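Side-chain contacts in MUTM (fpg) protein (Thermus thermophilus, PDB 1EE8), which belongs to the MutM/Fpg family of DNA-repair proteins, which combine a strand-rich N-terminal domain, a helix-two-turns-helix (H2TH) domain and a C-terminal zinc finger: residues Ser142-Pro145 / Leu146-Leu150; Glu184-Ala187 / Arg188-Tyr191. All coordinates share one frame; numbering follows the deposited sequence.

Contact 1 (Ser142-Pro145 / Leu146-Leu150); sequences SARP and LKALL
Ser142 overlaps the forked end of Leu149, its CB and OG both meeting the two methyl groups where the loop of the H2TH domain after helix 132-140 turns into helix 146-152. Ser142 CB comes within 3.3 Å of Leu149 CD2, shorter than usual carbon contact and best taken with caution. With chi1 of Leu149 at -113°, away from any staggered position, the placement of its methyls is less certain; Leu139 and Leu155 touch this side chain as well. The hydroxyl of Ser142 turns back to a weak hydrogen bond with the carbonyl of Gly138, in the last turn of helix 132-140. Arg144 approaches from the exposed side. Bent at chi3 (-56°), its chain swings the guanidinium back so that one face lies over Ala148 CB, 3.9 Å from the plane and toward its rim. Its NH2 passes 3.6 Å from Leu149 CD1 and makes a salt bridge with Asp152, the last residue of the helix. Lys147, fully extended, leads away to a salt bridge with Asp165. Pro145 is the N-cap; its ring has no polar atom for capping, and its carbonyl accepts the first helical bonds, as an N-cap carbonyl normally does. Two amides share that oxygen, both in weak bonds: Ala148 N lies 2.9 Å from Pro145 O but at a bent 121°, whereas Leu149 N stands 3.3 Å from Pro145 O. Ala148 CB also rests against this oxygen, while Pro145 CD is 4.4 Å from the same methyl.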
# COMPACT_ATOMS: atom_id res chain seq x y z
N SER A 142 -40.71 2.12 9.54
CA SER A 142 -40.08 2.54 10.79
C SER A 142 -40.99 3.23 11.80
O SER A 142 -41.82 4.06 11.45
CB SER A 142 -38.91 3.48 10.48
OG SER A 142 -38.09 2.96 9.45
N ALA A 143 -40.81 2.86 13.06
CA ALA A 143 -41.57 3.46 14.15
C ALA A 143 -40.67 4.51 14.80
O ALA A 143 -41.10 5.25 15.69
CB ALA A 143 -41.97 2.39 15.17
N ARG A 144 -39.42 4.56 14.35
CA ARG A 144 -38.46 5.53 14.87
C ARG A 144 -38.81 6.93 14.39
O ARG A 144 -39.45 7.09 13.36
CB ARG A 144 -37.05 5.18 14.41
CG ARG A 144 -36.42 3.99 15.11
CD ARG A 144 -34.92 4.08 14.97
NE ARG A 144 -34.51 4.16 13.57
CZ ARG A 144 -33.32 4.58 13.17
NH1 ARG A 144 -32.42 4.97 14.07
NH2 ARG A 144 -33.02 4.62 11.88
N PRO A 145 -38.38 7.96 15.13
CA PRO A 145 -38.66 9.35 14.76
C PRO A 145 -38.24 9.68 13.34
O PRO A 145 -37.17 9.27 12.87
CB PRO A 145 -37.86 10.15 15.79
CG PRO A 145 -37.84 9.23 16.99
CD PRO A 145 -37.56 7.90 16.36
N LEU A 146 -39.08 10.44 12.65
CA LEU A 146 -38.84 10.84 11.28
C LEU A 146 -37.40 11.29 11.02
O LEU A 146 -36.76 10.82 10.07
CB LEU A 146 -39.80 11.97 10.90
CG LEU A 146 -39.83 12.36 9.42
CD1 LEU A 146 -40.07 11.13 8.55
CD2 LEU A 146 -40.94 13.39 9.22
N LYS A 147 -36.89 12.19 11.85
CA LYS A 147 -35.54 12.68 11.65
C LYS A 147 -34.48 11.58 11.68
O LYS A 147 -33.52 11.63 10.92
CB LYS A 147 -35.19 13.76 12.68
CG LYS A 147 -33.80 14.34 12.43
CD LYS A 147 -33.39 15.39 13.43
CE LYS A 147 -31.98 15.88 13.11
NZ LYS A 147 -31.54 16.94 14.04
N ALA A 148 -34.65 10.59 12.56
CA ALA A 148 -33.70 9.49 12.65
C ALA A 148 -33.63 8.75 11.31
O ALA A 148 -32.58 8.25 10.91
CB ALA A 148 -34.11 8.52 13.76
N LEU A 149 -34.76 8.68 10.62
CA LEU A 149 -34.76 8.00 9.33
C LEU A 149 -34.08 8.86 8.27
O LEU A 149 -33.60 8.36 7.26
CB LEU A 149 -36.18 7.66 8.90
CG LEU A 149 -36.45 6.15 8.88
CD1 LEU A 149 -36.14 5.55 10.23
CD2 LEU A 149 -37.89 5.89 8.50
N LEU A 150 -34.04 10.17 8.50
CA LEU A 150 -33.39 11.05 7.54
C LEU A 150 -31.88 10.98 7.72
O LEU A 150 -31.12 11.24 6.79
CB LEU A 150 -33.85 12.50 7.74
CG LEU A 150 -35.32 12.79 7.41
CD1 LEU A 150 -35.56 14.29 7.46
CD2 LEU A 150 -35.64 12.25 6.02

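Contact 2 (Glu184-Ala187 / Arg188-Tyr191); sequences EEEA and RRLY
Glu184 and Arg188 meet one helical turn apart at the margin of the packing on helix 132-140, where both touch Phe132, and a single carboxylate oxygen takes both ends of the guanidinium. OE2 of Glu184 sits at the edge of the group, 2.7 Å from Arg188 NH1 and 2.8 Å from Arg188 NH2, but the bonds are strongly bent and weak, with the two planes turned 45° apart. Glu184 reaches this point by an extended chain whose CG is anti to the backbone N (chi1 -173°). On the looser side, where Glu185 and Arg188 are exposed, both carboxylate oxygens of Glu185 lie close to Arg189 NH2: OE1 at 2.6 Å in the salt bridge, OE2 in a weak, bent hydrogen bond, the flat groups nearly coplanar. These four side chains also touch a crystal neighbour, which may influence their poses. A water ties Arg189 NH1 to Glu186 OE1, Arg189 NE bonds the carbonyl of Ala171, and Glu186 OE2 bridges to Arg177. The inner face of this helix, 184-203 of the H2TH domain, is packed instead: Ala187 lies against Phe136, and Leu190 is buried against Leu146 and Leu150. Backbone i-to-i+4 bonds run along the helix, the straightest at 163° from Leu190 N to Glu186 O. Tyr191 leads away to Phe130, its hydroxyl bonded to that residue's carbonyl and the two rings meeting at a shallow tilt.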
# COMPACT_ATOMS: atom_id res chain seq x y z
N GLU A 184 -49.00 9.74 2.80
CA GLU A 184 -48.24 9.80 1.56
C GLU A 184 -48.03 11.24 1.10
O GLU A 184 -47.03 11.57 0.47
CB GLU A 184 -48.92 9.00 0.46
CG GLU A 184 -48.08 8.89 -0.80
CD GLU A 184 -48.60 7.87 -1.78
OE1 GLU A 184 -48.97 6.76 -1.34
OE2 GLU A 184 -48.63 8.17 -3.00
N GLU A 185 -49.00 12.10 1.42
CA GLU A 185 -48.90 13.50 1.03
C GLU A 185 -47.81 14.15 1.87
O GLU A 185 -47.04 14.98 1.38
CB GLU A 185 -50.25 14.19 1.25
CG GLU A 185 -50.32 15.62 0.76
CD GLU A 185 -49.62 16.58 1.69
OE1 GLU A 185 -49.85 16.49 2.92
OE2 GLU A 185 -48.85 17.43 1.19
N GLU A 186 -47.73 13.78 3.14
CA GLU A 186 -46.71 14.32 4.02
C GLU A 186 -45.34 13.84 3.55
O GLU A 186 -44.38 14.61 3.50
CB GLU A 186 -46.99 13.90 5.47
CG GLU A 186 -48.12 14.70 6.11
CD GLU A 186 -48.45 14.28 7.53
OE1 GLU A 186 -48.89 15.15 8.31
OE2 GLU A 186 -48.29 13.08 7.86
N ALA A 187 -45.27 12.57 3.17
CA ALA A 187 -44.02 11.98 2.68
C ALA A 187 -43.57 12.66 1.39
O ALA A 187 -42.38 12.86 1.18
CB ALA A 187 -44.19 10.48 2.45
N ARG A 188 -44.52 12.99 0.52
CA ARG A 188 -44.16 13.66 -0.73
C ARG A 188 -43.59 15.06 -0.46
O ARG A 188 -42.71 15.52 -1.19
CB ARG A 188 -45.37 13.76 -1.67
CG ARG A 188 -45.68 12.47 -2.44
CD ARG A 188 -46.31 12.77 -3.81
NE ARG A 188 -46.51 11.55 -4.61
CZ ARG A 188 -47.44 10.63 -4.36
NH1 ARG A 188 -48.27 10.78 -3.33
NH2 ARG A 188 -47.54 9.56 -5.14
N ARG A 189 -44.08 15.74 0.57
CA ARG A 189 -43.56 17.07 0.90
C ARG A 189 -42.12 16.96 1.39
O ARG A 189 -41.26 17.75 1.00
CB ARG A 189 -44.41 17.74 1.98
CG ARG A 189 -45.76 18.23 1.53
CD ARG A 189 -46.10 19.55 2.22
NE ARG A 189 -46.13 19.43 3.67
CZ ARG A 189 -47.12 18.86 4.36
NH1 ARG A 189 -47.05 18.81 5.68
NH2 ARG A 189 -48.17 18.36 3.72
N LEU A 190 -41.88 15.98 2.26
CA LEU A 190 -40.54 15.77 2.80
C LEU A 190 -39.58 15.36 1.69
O LEU A 190 -38.41 15.76 1.68
CB LEU A 190 -40.60 14.69 3.89
CG LEU A 190 -39.29 14.41 4.64
CD1 LEU A 190 -38.69 15.72 5.12
CD2 LEU A 190 -39.57 13.48 5.81
N TYR A 191 -40.07 14.57 0.74
CA TYR A 191 -39.27 14.11 -0.39
C TYR A 191 -38.82 15.30 -1.23
O TYR A 191 -37.65 15.41 -1.57
CB TYR A 191 -40.10 13.17 -1.27
CG TYR A 191 -39.42 12.72 -2.56
CD1 TYR A 191 -38.46 11.72 -2.55
CD2 TYR A 191 -39.75 13.32 -3.77
CE1 TYR A 191 -37.83 11.32 -3.73
CE2 TYR A 191 -39.13 12.93 -4.96
CZ TYR A 191 -38.17 11.92 -4.93
OH TYR A 191 -37.56 11.52 -6.10
O HOH W 1 -48.75 18.04 8.11

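How the contacts relate
Contacts 1 and 2 lie 14 Å apart between centres, in series along the chain, and meet directly through leucines. Leu190 CD2 of contact 2 packs 3.6 Å from Leu146 CD1 and 4.1 Å from Leu150 CD2 of contact 1, joining helix 146-152 to helix 184-203. Arg177 links them a second time, through a backbone bond to Leu146 and a salt bridge to Glu186. Neither contact includes a zinc ligand: the ion is held by Cys238, Cys241, Cys258 and Cys261, about 13 Å from the side chain of Arg189. Contact 1 approaches the zinc finger through Lys147, which hydrogen-bonds Thr255.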